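Local structure of 350aa long hypothetical aspartate-semialdehyde dehydrogenase (Sulfolobus tokodaii, 2EP5) at residues Asp3-Ser8 against His27-Leu32; Met245-Ile250 against Arg321-Gly326. The protein probably catalyses the NADP-dependent interconversion of malonyl-CoA and malonate semialdehyde, with coenzyme A taken up or released. All coordinates share one frame; numbering follows the deposited sequence.

From the N terminus, the chain runs through strand 5-10 and helix 15-24 and comes back to lay strand 30-36 parallel to the first. Contact 1 closes this short loop by pairing the two strands within the parallel sheet of the NAD-binding region. The chain then builds the rest of that sheet and passes into the dimerisation region. There contact 2 joins residues 245-250 to 321-326, with 70 residues between them, in a mixed sheet. The two contacts follow one another in series, neither nested nor crossed. The centres of contact 1 and contact 2 are about 35 Å apart, on opposite sides of the chain's centre. After contact 2, helix 334-347 comes back to pack against residues of contact 1.

Contact 1 of 2, residues Asp3-Ser8 against His27-Leu32; sequences DKIKVS and HPYLEL
Lys6 and Glu31 extend alongside each other on one face of a strand pair. Glu31 has CG anti to its backbone N (chi1 176°) and is extended beyond it, which carries the carboxylate out along Lys6. The lysine bends only at its last torsion, and NZ ends 3.6 Å from Glu31 OE1 in a long salt bridge. Lys4 comes to the same glutamate crosswise, at about a right angle, with its CG 4.0 Å from Glu31 CB. Its NZ stays beyond contact with the carboxylate. The strands are parallel neighbours of the first beta-alpha-beta unit of a Rossmann-type fold, linked by helix 15-24. Ile5 N bonds to Tyr29 O, Glu31 N to Ile5 O and Val7 N to Glu31 O. In the last of these the N-H points almost straight at the oxygen (N-H...O 171°), but the donor stands well above the carbonyl plane. Ile5, Val7, Leu30 and Leu32 fill the other face. Ile5 lies alongside Tyr29, its CD1 3.9 Å from ring atom CD2. Its CB meets Leu30 CD1 at 4.1 Å. Val7 slants across Leu30, CG1 against CG, while Val7 CG2 rests 3.7 Å from Leu32 CA. Helix 334-347 covers Leu30 through Ile338 and meets Tyr29 through Glu342.

Contact 2 of 2, residues Met245-Ile250 against Arg321-Gly326; sequences MGVINI and RLVVLG
The amide of Asn249 has the aliphatic stem of Arg321 over one face. CB and CG of the arginine both lie on that side, toward the nitrogen end, and ND2 is 3.6 Å from Arg321 CG. The guanidinium leads away from Asn249, its plane turned 67° from that of the amide. It is held elsewhere: NH2 bonds to Arg312 O, and NH1 to Thr234 OG1 of the second subunit. The pair sits in the mixed sheet of the dimerisation domain, where strands 244-251 and 319-326 run antiparallel. Met245, Val247 and Asn249 share their face with Arg321, Val323 and Leu325, and the second subunit packs on part of it, with Ile173 of that subunit against Asn249. An alanine at Asn249 would take the amide off the Arg321 stem and would probably leave a gap beside Arg321 CB and CG, with that side of the stem uncovered. Further along, Met245 sets CG opposite the backbone N (chi1 178°) and reaches across, and CG and SD both lie 3.9 Å from Val323 CG1. The bend at chi3 then brings Met245 CE to 4.2 Å from Leu325 CG. Leu325 is also near His244, the predicted proton acceptor. Two hydrogen-bonded pairs, Gly246 with Val324 and Ile248 with Leu322, join the backbones by four bonds. Ile248 N meets Leu322 O almost head-on, at a C=O...N angle of 174°. On the face of Ile248, helix 151-160 packs through Met156 and Pro159. Here Ile248 CD1 lies 3.9 Å from Leu322 CD1, and Val324 CG1 is 4.1 Å from Ile248 CD1 and 3.6 Å from Gly246 O.

Contact 1 of 2, residues Asp3-Ser8 against His27-Leu32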
loop_
_atom_site.group_PDB
_atom_site.type_symbol
_atom_site.label_atom_id
_atom_site.label_comp_id
_atom_site.label_asym_id
_atom_site.label_seq_id
_atom_site.Cartn_x
_atom_site.Cartn_y
_atom_site.Cartn_z
ATOM N N ASP A 3 -29.147 -22.853 -28.601
ATOM C CA ASP A 3 -28.725 -22.304 -29.884
ATOM C C ASP A 3 -27.768 -21.159 -29.611
ATOM O O ASP A 3 -28.145 -20.142 -29.023
ATOM C CB ASP A 3 -29.926 -21.806 -30.686
ATOM C CG ASP A 3 -30.826 -22.934 -31.138
ATOM O OD1 ASP A 3 -30.321 -23.864 -31.806
ATOM O OD2 ASP A 3 -32.035 -22.888 -30.825
ATOM N N LYS A 4 -26.525 -21.333 -30.038
ATOM C CA LYS A 4 -25.498 -20.332 -29.819
ATOM C C LYS A 4 -25.608 -19.067 -30.663
ATOM O O LYS A 4 -26.015 -19.107 -31.817
ATOM C CB LYS A 4 -24.116 -20.961 -30.019
ATOM C CG LYS A 4 -23.546 -21.620 -28.764
ATOM C CD LYS A 4 -24.410 -22.767 -28.263
ATOM C CE LYS A 4 -23.937 -23.276 -26.900
ATOM N NZ LYS A 4 -22.518 -23.735 -26.892
ATOM N N ILE A 5 -25.253 -17.942 -30.052
ATOM C CA ILE A 5 -25.240 -16.648 -30.722
ATOM C C ILE A 5 -23.755 -16.311 -30.804
ATOM O O ILE A 5 -23.078 -16.192 -29.780
ATOM C CB ILE A 5 -25.969 -15.557 -29.896
ATOM C CG1 ILE A 5 -27.477 -15.796 -29.921
ATOM C CG2 ILE A 5 -25.679 -14.184 -30.466
ATOM C CD1 ILE A 5 -27.913 -17.077 -29.259
ATOM N N LYS A 6 -23.246 -16.178 -32.023
ATOM C CA LYS A 6 -21.834 -15.883 -32.231
ATOM C C LYS A 6 -21.481 -14.419 -32.002
ATOM O O LYS A 6 -22.079 -13.524 -32.595
ATOM C CB LYS A 6 -21.434 -16.317 -33.639
ATOM C CG LYS A 6 -21.531 -17.822 -33.834
ATOM C CD LYS A 6 -21.170 -18.243 -35.243
ATOM C CE LYS A 6 -20.976 -19.753 -35.317
ATOM N NZ LYS A 6 -22.119 -20.515 -34.722
ATOM N N VAL A 7 -20.500 -14.179 -31.140
ATOM C CA VAL A 7 -20.083 -12.815 -30.838
ATOM C C VAL A 7 -18.585 -12.577 -31.029
ATOM O O VAL A 7 -17.780 -13.511 -31.020
ATOM C CB VAL A 7 -20.453 -12.434 -29.382
ATOM C CG1 VAL A 7 -21.945 -12.672 -29.145
ATOM C CG2 VAL A 7 -19.605 -13.237 -28.387
ATOM N N SER A 8 -18.219 -11.317 -31.229
ATOM C CA SER A 8 -16.817 -10.951 -31.368
ATOM C C SER A 8 -16.567 -9.908 -30.277
ATOM O O SER A 8 -17.514 -9.328 -29.751
ATOM C CB SER A 8 -16.538 -10.356 -32.747
ATOM O OG SER A 8 -17.118 -9.080 -32.883
ATOM N N HIS A 27 -19.990 -19.140 -21.194
ATOM C CA HIS A 27 -21.379 -18.723 -21.355
ATOM C C HIS A 27 -22.251 -19.781 -22.031
ATOM O O HIS A 27 -21.820 -20.445 -22.969
ATOM C CB HIS A 27 -21.463 -17.426 -22.159
ATOM C CG HIS A 27 -22.805 -16.768 -22.084
ATOM N ND1 HIS A 27 -23.063 -15.699 -21.254
ATOM C CD2 HIS A 27 -23.984 -17.073 -22.681
ATOM C CE1 HIS A 27 -24.341 -15.376 -21.341
ATOM N NE2 HIS A 27 -24.923 -16.195 -22.198
ATOM N N PRO A 28 -23.499 -19.946 -21.555
ATOM C CA PRO A 28 -24.469 -20.913 -22.088
ATOM C C PRO A 28 -24.708 -20.835 -23.604
ATOM O O PRO A 28 -24.552 -21.833 -24.303
ATOM C CB PRO A 28 -25.738 -20.599 -21.295
ATOM C CG PRO A 28 -25.203 -20.180 -19.982
ATOM C CD PRO A 28 -24.036 -19.289 -20.346
ATOM N N TYR A 29 -25.094 -19.662 -24.108
ATOM C CA TYR A 29 -25.359 -19.509 -25.541
ATOM C C TYR A 29 -24.521 -18.483 -26.308
ATOM O O TYR A 29 -24.507 -18.497 -27.537
ATOM C CB TYR A 29 -26.842 -19.219 -25.788
ATOM C CG TYR A 29 -27.440 -18.149 -24.909
ATOM C CD1 TYR A 29 -27.913 -18.453 -23.635
ATOM C CD2 TYR A 29 -27.559 -16.835 -25.360
ATOM C CE1 TYR A 29 -28.494 -17.477 -22.834
ATOM C CE2 TYR A 29 -28.137 -15.851 -24.566
ATOM C CZ TYR A 29 -28.603 -16.179 -23.310
ATOM O OH TYR A 29 -29.200 -15.217 -22.529
ATOM N N LEU A 30 -23.837 -17.591 -25.601
ATOM C CA LEU A 30 -22.993 -16.595 -26.256
ATOM C C LEU A 30 -21.649 -17.252 -26.571
ATOM O O LEU A 30 -20.883 -17.560 -25.665
ATOM C CB LEU A 30 -22.793 -15.387 -25.333
ATOM C CG LEU A 30 -23.593 -14.098 -25.566
ATOM C CD1 LEU A 30 -24.972 -14.395 -26.114
ATOM C CD2 LEU A 30 -23.674 -13.324 -24.259
ATOM N N GLU A 31 -21.371 -17.469 -27.853
ATOM C CA GLU A 31 -20.128 -18.108 -28.281
ATOM C C GLU A 31 -19.111 -17.129 -28.860
ATOM O O GLU A 31 -19.241 -16.676 -30.003
ATOM C CB GLU A 31 -20.430 -19.200 -29.313
ATOM C CG GLU A 31 -19.188 -19.865 -29.913
ATOM C CD GLU A 31 -19.523 -21.087 -30.764
ATOM O OE1 GLU A 31 -20.487 -21.020 -31.558
ATOM O OE2 GLU A 31 -18.816 -22.113 -30.645
ATOM N N LEU A 32 -18.092 -16.820 -28.067
ATOM C CA LEU A 32 -17.044 -15.902 -28.484
ATOM C C LEU A 32 -16.174 -16.588 -29.529
ATOM O O LEU A 32 -15.464 -17.556 -29.228
ATOM C CB LEU A 32 -16.202 -15.484 -27.277
ATOM C CG LEU A 32 -14.990 -14.591 -27.547
ATOM C CD1 LEU A 32 -15.437 -13.306 -28.236
ATOM C CD2 LEU A 32 -14.278 -14.291 -26.228
#

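Contact 2 of 2, residues Met245-Ile250 against Arg321-Gly326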
loop_
_atom_site.group_PDB
_atom_site.type_symbol
_atom_site.label_atom_id
_atom_site.label_comp_id
_atom_site.label_asym_id
_atom_site.label_seq_id
_atom_site.Cartn_x
_atom_site.Cartn_y
_atom_site.Cartn_z
ATOM N N MET A 245 -16.663 3.110 -4.769
ATOM C CA MET A 245 -17.559 3.435 -3.682
ATOM C C MET A 245 -18.182 4.800 -3.961
ATOM O O MET A 245 -17.568 5.658 -4.606
ATOM C CB MET A 245 -16.792 3.453 -2.358
ATOM C CG MET A 245 -17.644 3.846 -1.159
ATOM S SD MET A 245 -16.907 3.336 0.409
ATOM C CE MET A 245 -16.869 1.562 0.182
ATOM N N GLY A 246 -19.406 4.993 -3.487
ATOM C CA GLY A 246 -20.077 6.260 -3.692
ATOM C C GLY A 246 -20.903 6.667 -2.488
ATOM O O GLY A 246 -21.698 5.874 -1.973
ATOM N N VAL A 247 -20.690 7.893 -2.018
ATOM C CA VAL A 247 -21.458 8.418 -0.900
ATOM C C VAL A 247 -22.510 9.305 -1.544
ATOM O O VAL A 247 -22.191 10.345 -2.131
ATOM C CB VAL A 247 -20.603 9.275 0.049
ATOM C CG1 VAL A 247 -21.471 9.813 1.184
ATOM C CG2 VAL A 247 -19.470 8.447 0.603
ATOM N N ILE A 248 -23.762 8.877 -1.443
ATOM C CA ILE A 248 -24.867 9.601 -2.034
ATOM C C ILE A 248 -25.692 10.341 -0.987
ATOM O O ILE A 248 -26.119 9.758 0.013
ATOM C CB ILE A 248 -25.769 8.625 -2.840
ATOM C CG1 ILE A 248 -24.921 7.933 -3.921
ATOM C CG2 ILE A 248 -26.955 9.375 -3.474
ATOM C CD1 ILE A 248 -25.661 6.867 -4.716
ATOM N N ASN A 249 -25.887 11.637 -1.215
ATOM C CA ASN A 249 -26.683 12.460 -0.314
ATOM C C ASN A 249 -27.826 13.107 -1.080
ATOM O O ASN A 249 -27.612 14.019 -1.878
ATOM C CB ASN A 249 -25.842 13.560 0.337
ATOM C CG ASN A 249 -24.869 13.022 1.371
ATOM O OD1 ASN A 249 -23.780 12.560 1.036
ATOM N ND2 ASN A 249 -25.266 13.071 2.636
ATOM N N ILE A 250 -29.039 12.619 -0.851
ATOM C CA ILE A 250 -30.192 13.191 -1.518
ATOM C C ILE A 250 -30.748 14.286 -0.604
ATOM O O ILE A 250 -31.507 14.007 0.330
ATOM C CB ILE A 250 -31.254 12.108 -1.792
ATOM C CG1 ILE A 250 -30.651 11.034 -2.708
ATOM C CG2 ILE A 250 -32.483 12.726 -2.438
ATOM C CD1 ILE A 250 -31.621 9.930 -3.112
ATOM N N ARG A 321 -29.047 9.813 3.273
ATOM C CA ARG A 321 -27.703 9.405 2.896
ATOM C C ARG A 321 -27.558 7.896 2.780
ATOM O O ARG A 321 -28.268 7.136 3.438
ATOM C CB ARG A 321 -26.659 9.909 3.895
ATOM C CG ARG A 321 -25.241 9.592 3.416
ATOM C CD ARG A 321 -24.283 9.340 4.551
ATOM N NE ARG A 321 -24.787 8.345 5.497
ATOM C CZ ARG A 321 -24.293 8.186 6.719
ATOM N NH1 ARG A 321 -23.288 8.948 7.123
ATOM N NH2 ARG A 321 -24.827 7.304 7.551
ATOM N N LEU A 322 -26.622 7.470 1.939
ATOM C CA LEU A 322 -26.361 6.056 1.750
ATOM C C LEU A 322 -25.024 5.854 1.052
ATOM O O LEU A 322 -24.559 6.730 0.319
ATOM C CB LEU A 322 -27.499 5.399 0.955
ATOM C CG LEU A 322 -27.803 5.796 -0.490
ATOM C CD1 LEU A 322 -26.785 5.164 -1.432
ATOM C CD2 LEU A 322 -29.190 5.310 -0.854
ATOM N N VAL A 323 -24.401 4.707 1.324
ATOM C CA VAL A 323 -23.115 4.335 0.739
ATOM C C VAL A 323 -23.319 3.085 -0.115
ATOM O O VAL A 323 -23.879 2.083 0.339
ATOM C CB VAL A 323 -22.051 4.028 1.834
ATOM C CG1 VAL A 323 -20.749 3.580 1.184
ATOM C CG2 VAL A 323 -21.803 5.276 2.698
ATOM N N VAL A 324 -22.867 3.154 -1.360
ATOM C CA VAL A 324 -23.007 2.036 -2.279
ATOM C C VAL A 324 -21.640 1.619 -2.813
ATOM O O VAL A 324 -20.739 2.444 -2.974
ATOM C CB VAL A 324 -23.923 2.409 -3.455
ATOM C CG1 VAL A 324 -23.311 3.567 -4.234
ATOM C CG2 VAL A 324 -24.143 1.201 -4.355
ATOM N N LEU A 325 -21.495 0.331 -3.086
ATOM C CA LEU A 325 -20.244 -0.205 -3.591
ATOM C C LEU A 325 -20.554 -1.184 -4.709
ATOM O O LEU A 325 -21.552 -1.895 -4.660
ATOM C CB LEU A 325 -19.497 -0.909 -2.458
ATOM C CG LEU A 325 -18.046 -1.417 -2.608
ATOM C CD1 LEU A 325 -18.031 -2.920 -2.754
ATOM C CD2 LEU A 325 -17.355 -0.737 -3.776
ATOM N N GLY A 326 -19.700 -1.200 -5.724
ATOM C CA GLY A 326 -19.885 -2.110 -6.837
ATOM C C GLY A 326 -18.570 -2.433 -7.528
ATOM O O GLY A 326 -17.606 -1.674 -7.435
#